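Local coordinates for NigD-like protein (Bacteroides vulgatus ATCC 8482, PDB 3K6O) that is of unknown function but, as a NigD-like protein, combines an N-terminal OB domain with a C-terminal beta-sandwich domain, at residues E23-P26 and P31-V34; E39-V44 and Y63-A68; V120-N125 and P132-V137. All blocks are in the same frame, centred on the assembly; numbering follows the deposited sequence.

How the contacts relate
All three contacts come in series along the chain. Contacts 1 and 2 fall within the N-terminal OB domain, their centres 13 Å apart, and they touch: strands 32-34 and 40-43 follow each other in sequence and are antiparallel neighbours, with Leu-33 O probably hydrogen-bonded to Leu-41 N. Contact 1 pairs the end of strand 16-23 with strand 32-34, while contact 2 packs strand 40-43 against the end of strand 58-66. Contact 3 belongs to the C-terminal beta-sandwich domain, on the opposite side of the chain's centre, with its centre 28 Å from contact 1 and 31 Å from contact 2. The long strand 75-93 pairs with strands of both domains and so links them.

Contact 1: residues E23-P26 and P31-V34; sequences EKQP and PYLV
Glu-23 and Tyr-32 grip each other through both backbone amides. Glu-23 N gives its hydrogen to Tyr-32 O at 2.9 Å, and Tyr-32 N returns one to Glu-23 O at 3.0 Å in an almost straight bond (178° at the hydrogen). This is an antiparallel hydrogen-bonded pair, the last before the connecting loop of a beta-hairpin in the OB domain. A weak bond may follow from Tyr-32 OH to Gln-25 OE1 at 2.9 Å, although that proton has another acceptor within reach; the Gln-25 amide plane is turned 57° from the ring. The tyrosine ring is swung back over its own strand partner, with CG between the backbone N and the carbonyl carbon (chi1 62°). One face of it thus receives Glu-23 O, 3.5 Å above the plane and displaced toward the rim, while Glu-23 CB makes an off-centre CH-pi contact with the ring centroid at 4.2 Å. Farther out, Glu-23 CG meets Val-34 CG2 at 3.6 Å before the chain bends at chi2 and leads the carboxylate away. On the other flank Lys-24 and Pro-31 lie side by side, CG to CB 4.0 Å. The Tyr-32 ring also packs edge-to-face with Phe-73 and touches Lys-40 and Trp-42 of the next strand. Backbone bonding therefore fixes the register, whereas the aromatic ring and aliphatic carbons supply the grip beyond it, and little here depends on charge.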
loop_
_atom_site.group_PDB
_atom_site.type_symbol
_atom_site.label_atom_id
_atom_site.label_comp_id
_atom_site.label_asym_id
_atom_site.label_seq_id
_atom_site.Cartn_x
_atom_site.Cartn_y
_atom_site.Cartn_z
ATOM N N GLU A 23 -1.577 10.986 -10.726
ATOM C CA GLU A 23 -1.106 10.859 -12.084
ATOM C C GLU A 23 -1.186 12.207 -12.754
ATOM O O GLU A 23 -1.810 13.114 -12.243
ATOM C CB GLU A 23 -1.887 9.775 -12.820
ATOM C CG GLU A 23 -1.772 8.384 -12.190
ATOM C CD GLU A 23 -0.351 7.767 -12.262
ATOM O OE1 GLU A 23 0.573 8.324 -12.901
ATOM O OE2 GLU A 23 -0.157 6.712 -11.645
ATOM N N LYS A 24 -0.482 12.327 -13.872
ATOM C CA LYS A 24 -0.439 13.533 -14.679
ATOM C C LYS A 24 -0.387 13.173 -16.156
ATOM O O LYS A 24 0.179 12.167 -16.529
ATOM C CB LYS A 24 0.786 14.387 -14.352
ATOM C CG LYS A 24 0.835 14.860 -12.935
ATOM C CD LYS A 24 2.008 15.788 -12.661
ATOM C CE LYS A 24 1.724 17.192 -12.997
ATOM N NZ LYS A 24 2.869 18.055 -12.599
ATOM N N GLN A 25 -0.995 13.999 -16.985
ATOM C CA GLN A 25 -0.830 13.903 -18.422
ATOM C C GLN A 25 -0.674 15.310 -18.974
ATOM O O GLN A 25 -1.219 16.255 -18.409
ATOM C CB GLN A 25 -2.012 13.186 -19.082
ATOM C CG GLN A 25 -2.077 11.709 -18.744
ATOM C CD GLN A 25 -3.255 11.049 -19.405
ATOM O OE1 GLN A 25 -4.278 10.772 -18.770
ATOM N NE2 GLN A 25 -3.151 10.851 -20.699
ATOM N N PRO A 26 0.091 15.447 -20.077
ATOM C CA PRO A 26 0.495 16.742 -20.657
ATOM C C PRO A 26 -0.660 17.658 -20.980
ATOM O O PRO A 26 -0.520 18.865 -20.861
ATOM C CB PRO A 26 1.226 16.352 -21.960
ATOM C CG PRO A 26 1.679 14.990 -21.751
ATOM C CD PRO A 26 0.745 14.316 -20.765
ATOM N N PRO A 31 -2.213 17.906 -11.419
ATOM C CA PRO A 31 -2.248 16.497 -11.107
ATOM C C PRO A 31 -3.670 16.068 -10.713
ATOM O O PRO A 31 -4.474 16.879 -10.218
ATOM C CB PRO A 31 -1.260 16.359 -9.932
ATOM C CG PRO A 31 -1.216 17.653 -9.322
ATOM C CD PRO A 31 -1.583 18.690 -10.351
ATOM N N TYR A 32 -3.966 14.806 -10.978
ATOM C CA TYR A 32 -5.254 14.223 -10.677
ATOM C C TYR A 32 -5.013 12.952 -9.928
ATOM O O TYR A 32 -3.876 12.527 -9.798
ATOM C CB TYR A 32 -6.118 14.022 -11.939
ATOM C CG TYR A 32 -5.566 13.080 -13.000
ATOM C CD1 TYR A 32 -5.830 11.725 -12.962
ATOM C CD2 TYR A 32 -4.800 13.561 -14.051
ATOM C CE1 TYR A 32 -5.326 10.862 -13.956
ATOM C CE2 TYR A 32 -4.317 12.724 -15.027
ATOM C CZ TYR A 32 -4.581 11.376 -14.974
ATOM O OH TYR A 32 -4.055 10.552 -15.932
ATOM N N LEU A 33 -6.078 12.382 -9.390
ATOM C CA LEU A 33 -5.975 11.217 -8.541
ATOM C C LEU A 33 -6.640 10.026 -9.233
ATOM O O LEU A 33 -7.648 10.200 -9.932
ATOM C CB LEU A 33 -6.629 11.483 -7.218
ATOM C CG LEU A 33 -6.047 12.666 -6.471
ATOM C CD1 LEU A 33 -6.836 12.846 -5.196
ATOM C CD2 LEU A 33 -4.549 12.467 -6.212
ATOM N N VAL A 34 -6.059 8.840 -9.069
ATOM C CA VAL A 34 -6.652 7.615 -9.599
ATOM C C VAL A 34 -6.920 6.707 -8.423
ATOM O O VAL A 34 -6.002 6.363 -7.698
ATOM C CB VAL A 34 -5.708 6.945 -10.617
ATOM C CG1 VAL A 34 -6.302 5.617 -11.189
ATOM C CG2 VAL A 34 -5.347 7.966 -11.746
#

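Contact 2: residues E39-V44 and Y63-A68; sequences EKLWVV and YSFLEA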
loop_
_atom_site.group_PDB
_atom_site.type_symbol
_atom_site.label_atom_id
_atom_site.label_comp_id
_atom_site.label_asym_id
_atom_site.label_seq_id
_atom_site.Cartn_x
_atom_site.Cartn_y
_atom_site.Cartn_z
ATOM N N GLU A 39 -10.937 4.527 -11.256
ATOM C CA GLU A 39 -11.625 5.779 -11.534
ATOM C C GLU A 39 -10.717 6.984 -11.313
ATOM O O GLU A 39 -9.992 7.048 -10.336
ATOM C CB GLU A 39 -12.858 5.931 -10.664
ATOM C CG GLU A 39 -13.915 4.899 -10.987
ATOM C CD GLU A 39 -15.168 5.117 -10.179
ATOM O OE1 GLU A 39 -15.057 5.467 -8.976
ATOM O OE2 GLU A 39 -16.255 4.987 -10.768
ATOM N N LYS A 40 -10.793 7.946 -12.228
ATOM C CA LYS A 40 -9.958 9.120 -12.192
ATOM C C LYS A 40 -10.771 10.257 -11.617
ATOM O O LYS A 40 -11.902 10.516 -12.070
ATOM C CB LYS A 40 -9.508 9.500 -13.588
ATOM C CG LYS A 40 -8.688 8.439 -14.343
ATOM C CD LYS A 40 -8.233 9.032 -15.671
ATOM C CE LYS A 40 -8.447 8.072 -16.853
ATOM N NZ LYS A 40 -7.649 6.785 -16.691
ATOM N N LEU A 41 -10.176 10.954 -10.660
ATOM C CA LEU A 41 -10.836 12.040 -9.947
ATOM C C LEU A 41 -10.184 13.364 -10.286
ATOM O O LEU A 41 -8.948 13.488 -10.190
ATOM C CB LEU A 41 -10.746 11.789 -8.436
ATOM C CG LEU A 41 -11.238 10.428 -7.917
ATOM C CD1 LEU A 41 -11.095 10.347 -6.397
ATOM C CD2 LEU A 41 -12.672 10.172 -8.350
ATOM N N TRP A 42 -11.001 14.339 -10.709
ATOM C CA TRP A 42 -10.530 15.670 -10.905
ATOM C C TRP A 42 -10.732 16.557 -9.665
ATOM O O TRP A 42 -11.870 16.690 -9.144
ATOM C CB TRP A 42 -11.225 16.311 -12.106
ATOM C CG TRP A 42 -10.606 17.627 -12.458
ATOM C CD1 TRP A 42 -11.107 18.865 -12.216
ATOM C CD2 TRP A 42 -9.327 17.824 -13.082
ATOM N NE1 TRP A 42 -10.235 19.826 -12.667
ATOM C CE2 TRP A 42 -9.134 19.214 -13.203
ATOM C CE3 TRP A 42 -8.331 16.949 -13.555
ATOM C CZ2 TRP A 42 -7.974 19.765 -13.764
ATOM C CZ3 TRP A 42 -7.172 17.492 -14.114
ATOM C CH2 TRP A 42 -7.008 18.884 -14.217
ATOM N N VAL A 43 -9.657 17.207 -9.225
ATOM C CA VAL A 43 -9.714 18.065 -8.030
ATOM C C VAL A 43 -10.222 19.470 -8.359
ATOM O O VAL A 43 -9.519 20.251 -9.008
ATOM C CB VAL A 43 -8.338 18.162 -7.318
ATOM C CG1 VAL A 43 -8.459 19.009 -6.026
ATOM C CG2 VAL A 43 -7.761 16.752 -7.003
ATOM N N VAL A 44 -11.441 19.799 -7.924
ATOM C CA VAL A 44 -11.999 21.120 -8.180
ATOM C C VAL A 44 -11.982 21.989 -6.918
ATOM O O VAL A 44 -12.114 23.180 -7.029
ATOM C CB VAL A 44 -13.456 21.076 -8.757
ATOM C CG1 VAL A 44 -13.466 20.388 -10.113
ATOM C CG2 VAL A 44 -14.433 20.344 -7.782
ATOM N N TYR A 63 -11.684 12.488 0.614
ATOM C CA TYR A 63 -12.364 13.075 -0.544
ATOM C C TYR A 63 -13.835 13.280 -0.282
ATOM O O TYR A 63 -14.454 12.513 0.456
ATOM C CB TYR A 63 -12.203 12.169 -1.788
ATOM C CG TYR A 63 -10.881 11.447 -1.828
ATOM C CD1 TYR A 63 -9.688 12.161 -1.949
ATOM C CD2 TYR A 63 -10.811 10.074 -1.709
ATOM C CE1 TYR A 63 -8.447 11.529 -1.952
ATOM C CE2 TYR A 63 -9.550 9.403 -1.713
ATOM C CZ TYR A 63 -8.383 10.157 -1.827
ATOM O OH TYR A 63 -7.156 9.563 -1.823
ATOM N N SER A 64 -14.382 14.332 -0.898
ATOM C CA SER A 64 -15.806 14.537 -1.033
ATOM C C SER A 64 -16.155 14.508 -2.500
ATOM O O SER A 64 -15.634 15.306 -3.301
ATOM C CB SER A 64 -16.237 15.897 -0.470
ATOM O OG SER A 64 -16.023 16.000 0.926
ATOM N N PHE A 65 -17.047 13.613 -2.871
ATOM C CA PHE A 65 -17.399 13.476 -4.267
ATOM C C PHE A 65 -18.511 14.454 -4.557
ATOM O O PHE A 65 -19.606 14.289 -4.051
ATOM C CB PHE A 65 -17.814 12.032 -4.578
ATOM C CG PHE A 65 -16.696 11.076 -4.497
ATOM C CD1 PHE A 65 -16.243 10.628 -3.275
ATOM C CD2 PHE A 65 -16.070 10.633 -5.630
ATOM C CE1 PHE A 65 -15.168 9.739 -3.200
ATOM C CE2 PHE A 65 -15.003 9.749 -5.553
ATOM C CZ PHE A 65 -14.563 9.302 -4.343
ATOM N N LEU A 66 -18.213 15.493 -5.329
ATOM C CA LEU A 66 -19.146 16.601 -5.494
ATOM C C LEU A 66 -20.129 16.420 -6.656
ATOM O O LEU A 66 -21.275 16.853 -6.569
ATOM C CB LEU A 66 -18.395 17.913 -5.642
ATOM C CG LEU A 66 -17.476 18.347 -4.498
ATOM C CD1 LEU A 66 -16.725 19.580 -4.938
ATOM C CD2 LEU A 66 -18.195 18.581 -3.141
ATOM N N GLU A 67 -19.686 15.799 -7.738
ATOM C CA GLU A 67 -20.551 15.565 -8.895
ATOM C C GLU A 67 -19.839 14.703 -9.946
ATOM O O GLU A 67 -18.603 14.539 -9.913
ATOM C CB GLU A 67 -20.926 16.920 -9.523
ATOM C CG GLU A 67 -19.761 17.511 -10.305
ATOM C CD GLU A 67 -19.539 18.986 -10.110
ATOM O OE1 GLU A 67 -20.437 19.657 -9.572
ATOM O OE2 GLU A 67 -18.446 19.476 -10.495
ATOM N N ALA A 68 -20.599 14.154 -10.877
ATOM C CA ALA A 68 -20.019 13.466 -12.023
ATOM C C ALA A 68 -19.049 14.405 -12.745
ATOM O O ALA A 68 -19.245 15.609 -12.765
ATOM C CB ALA A 68 -21.122 12.978 -13.002
#
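No hydrogen bond joins these two strand ends: Leu-41 and Phe-65, then Val-44 and Leu-66, meet through side chains alone, across backbones whose nearest CA atoms, those of Leu-41 and Phe-65, are 8.8 Å apart. Both methyls of Leu-41 gather at one corner of the phenylalanine, CD2 lying 3.7 Å from Phe-65 CE2 and CD1 4.0 Å from the same carbon. The two side chains cross at about a right angle, and the leucine comes to the ring obliquely. With CG anti to its carbonyl carbon (chi1 -69°), Phe-65 brings the end of its ring nearer to strand 40-43. The second pair slides past in opposite directions, one methyl against another, Val-44 CG2 to Leu-66 CD1 at 3.7 Å. Val-44 is exposed, and its side chain also lies near a bound tetraethylene glycol, probably from the crystallisation liquor. Strands 40-43 (parallel) and 58-66 (antiparallel) both pair with 75-93 but not with each other, consistent with the curled sheet of the N-terminal OB domain; Leu-66 and Glu-67 both face Asn-76 in a classic beta bulge. Tyr-75 meets the Phe-65 ring edge-to-face, and Leu-41 leans on Leu-35 while its backbone bonds to Leu-33 of strand 32-34.

Contact 3: residues V120-N125 and P132-V137; sequences VRFMLN and PILNLV
Asn-125, which meets Pro-132 across the contact, has both ends of its side-chain amide held by other parts of the chain: OD1 is hydrogen-bonded to Tyr-156 OH and ND2 to Gly-163 O, a pair of bonds that holds the rotation of the amide. Its backbone O lies 3.1 Å from Pro-132 CG, a close approach to a ring carbon, and Pro-132 CD is 3.4 Å from the same oxygen. Pro-132 also rests on Tyr-156, the partner of that amide. Deeper in, Leu-134 drops one methyl onto the Phe-122 ring: CD2 stands 3.6 Å from the centroid, only 10° off the ring normal, in a well-centred CH-pi contact. Leu-134 CB reaches the outer end of the ring, 3.8 Å from Phe-122 CZ. The two side chains approach from opposite directions, Leu-134 with CG anti to its backbone N (chi1 -172°), extending the branch toward the aromatic face. Val-120 CG1 touches the same methyl more loosely at 4.2 Å. Replacing Phe-122 with an alanine would probably leave Leu-134 CD2 without its aromatic platform and open a gap between the strands. Ile-108 of strand 107-113 flanks Val-120 and Phe-122, and Phe-172 of strand 165-173 touches both Val-120 and Leu-136. Side chains of strands 117-125 and 133-139 that meet with no backbone bond between these segments are consistent with the core of the NigD-like C-terminal beta sandwich.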
loop_
_atom_site.group_PDB
_atom_site.type_symbol
_atom_site.label_atom_id
_atom_site.label_comp_id
_atom_site.label_asym_id
_atom_site.label_seq_id
_atom_site.Cartn_x
_atom_site.Cartn_y
_atom_site.Cartn_z
ATOM N N VAL A 120 -0.307 -2.187 3.095
ATOM C CA VAL A 120 -0.159 -2.625 4.471
ATOM C C VAL A 120 -0.248 -1.434 5.452
ATOM O O VAL A 120 0.444 -0.449 5.311
ATOM C CB VAL A 120 1.167 -3.345 4.649
ATOM C CG1 VAL A 120 1.212 -4.053 6.063
ATOM C CG2 VAL A 120 1.367 -4.367 3.518
ATOM N N ARG A 121 -1.121 -1.544 6.441
ATOM C CA ARG A 121 -1.122 -0.639 7.555
ATOM C C ARG A 121 -0.604 -1.450 8.708
ATOM O O ARG A 121 -1.077 -2.563 8.934
ATOM C CB ARG A 121 -2.523 -0.117 7.861
ATOM C CG ARG A 121 -2.512 0.968 8.968
ATOM C CD ARG A 121 -3.811 1.745 9.019
ATOM N NE ARG A 121 -4.821 0.868 9.574
ATOM C CZ ARG A 121 -5.753 1.223 10.441
ATOM N NH1 ARG A 121 -5.874 2.481 10.854
ATOM N NH2 ARG A 121 -6.583 0.296 10.878
ATOM N N PHE A 122 0.374 -0.911 9.430
ATOM C CA PHE A 122 1.069 -1.678 10.456
ATOM C C PHE A 122 1.678 -0.796 11.519
ATOM O O PHE A 122 1.705 0.432 11.388
ATOM C CB PHE A 122 2.155 -2.558 9.839
ATOM C CG PHE A 122 3.363 -1.801 9.310
ATOM C CD1 PHE A 122 3.284 -1.029 8.159
ATOM C CD2 PHE A 122 4.598 -1.899 9.945
ATOM C CE1 PHE A 122 4.389 -0.355 7.670
ATOM C CE2 PHE A 122 5.721 -1.222 9.447
ATOM C CZ PHE A 122 5.609 -0.455 8.295
HETATM N N MSE A 123 2.132 -1.426 12.597
HETATM C CA MSE A 123 2.777 -0.713 13.689
HETATM C C MSE A 123 4.278 -0.901 13.553
HETATM O O MSE A 123 4.748 -2.002 13.283
HETATM C CB MSE A 123 2.308 -1.252 15.043
HETATM C CG MSE A 123 0.790 -1.213 15.293
HETATM SE SE MSE A 123 -0.020 0.556 15.110
HETATM C CE MSE A 123 0.543 1.361 16.734
ATOM N N LEU A 124 5.022 0.182 13.719
ATOM C CA LEU A 124 6.477 0.133 13.726
ATOM C C LEU A 124 7.038 0.887 14.917
ATOM O O LEU A 124 6.449 1.845 15.412
ATOM C CB LEU A 124 7.062 0.705 12.423
ATOM C CG LEU A 124 6.847 2.195 12.123
ATOM C CD1 LEU A 124 7.759 2.624 10.963
ATOM C CD2 LEU A 124 5.422 2.437 11.741
ATOM N N ASN A 125 8.202 0.443 15.374
ATOM C CA ASN A 125 8.827 1.071 16.515
ATOM C C ASN A 125 9.277 2.475 16.135
ATOM O O ASN A 125 9.850 2.674 15.068
ATOM C CB ASN A 125 9.986 0.213 16.998
ATOM C CG ASN A 125 9.533 -1.160 17.461
ATOM O OD1 ASN A 125 9.422 -2.104 16.649
ATOM N ND2 ASN A 125 9.286 -1.300 18.779
ATOM N N PRO A 132 12.883 1.839 11.392
ATOM C CA PRO A 132 12.619 0.448 10.981
ATOM C C PRO A 132 12.263 0.245 9.510
ATOM O O PRO A 132 11.720 1.150 8.862
ATOM C CB PRO A 132 11.407 0.041 11.846
ATOM C CG PRO A 132 11.410 0.946 12.976
ATOM C CD PRO A 132 11.919 2.264 12.425
ATOM N N ILE A 133 12.533 -0.979 9.032
ATOM C CA ILE A 133 12.244 -1.397 7.648
ATOM C C ILE A 133 11.188 -2.517 7.607
ATOM O O ILE A 133 11.237 -3.484 8.388
ATOM C CB ILE A 133 13.545 -1.885 6.903
ATOM C CG1 ILE A 133 14.250 -3.049 7.621
ATOM C CG2 ILE A 133 14.540 -0.758 6.777
ATOM C CD1 ILE A 133 15.467 -3.618 6.832
ATOM N N LEU A 134 10.201 -2.327 6.752
ATOM C CA LEU A 134 9.303 -3.380 6.327
ATOM C C LEU A 134 9.524 -3.658 4.820
ATOM O O LEU A 134 9.272 -2.792 3.982
ATOM C CB LEU A 134 7.854 -2.979 6.581
ATOM C CG LEU A 134 6.822 -4.099 6.341
ATOM C CD1 LEU A 134 6.939 -5.238 7.383
ATOM C CD2 LEU A 134 5.402 -3.564 6.303
ATOM N N ASN A 135 9.952 -4.877 4.479
ATOM C CA ASN A 135 10.091 -5.276 3.075
ATOM C C ASN A 135 9.131 -6.413 2.648
ATOM O O ASN A 135 8.667 -7.233 3.460
ATOM C CB ASN A 135 11.518 -5.739 2.811
ATOM C CG ASN A 135 12.517 -4.614 2.777
ATOM O OD1 ASN A 135 13.356 -4.456 3.695
ATOM N ND2 ASN A 135 12.473 -3.852 1.740
ATOM N N LEU A 136 8.864 -6.452 1.366
ATOM C CA LEU A 136 8.101 -7.520 0.710
ATOM C C LEU A 136 9.055 -8.208 -0.232
ATOM O O LEU A 136 9.574 -7.591 -1.168
ATOM C CB LEU A 136 6.936 -6.955 -0.097
ATOM C CG LEU A 136 5.943 -7.970 -0.687
ATOM C CD1 LEU A 136 5.265 -8.778 0.420
ATOM C CD2 LEU A 136 4.924 -7.258 -1.556
ATOM N N VAL A 137 9.352 -9.474 0.056
ATOM C CA VAL A 137 10.450 -10.116 -0.594
ATOM C C VAL A 137 10.004 -11.336 -1.341
ATOM O O VAL A 137 9.036 -11.982 -0.966
ATOM C CB VAL A 137 11.500 -10.495 0.450
ATOM C CG1 VAL A 137 11.783 -9.277 1.384
ATOM C CG2 VAL A 137 11.029 -11.719 1.216
#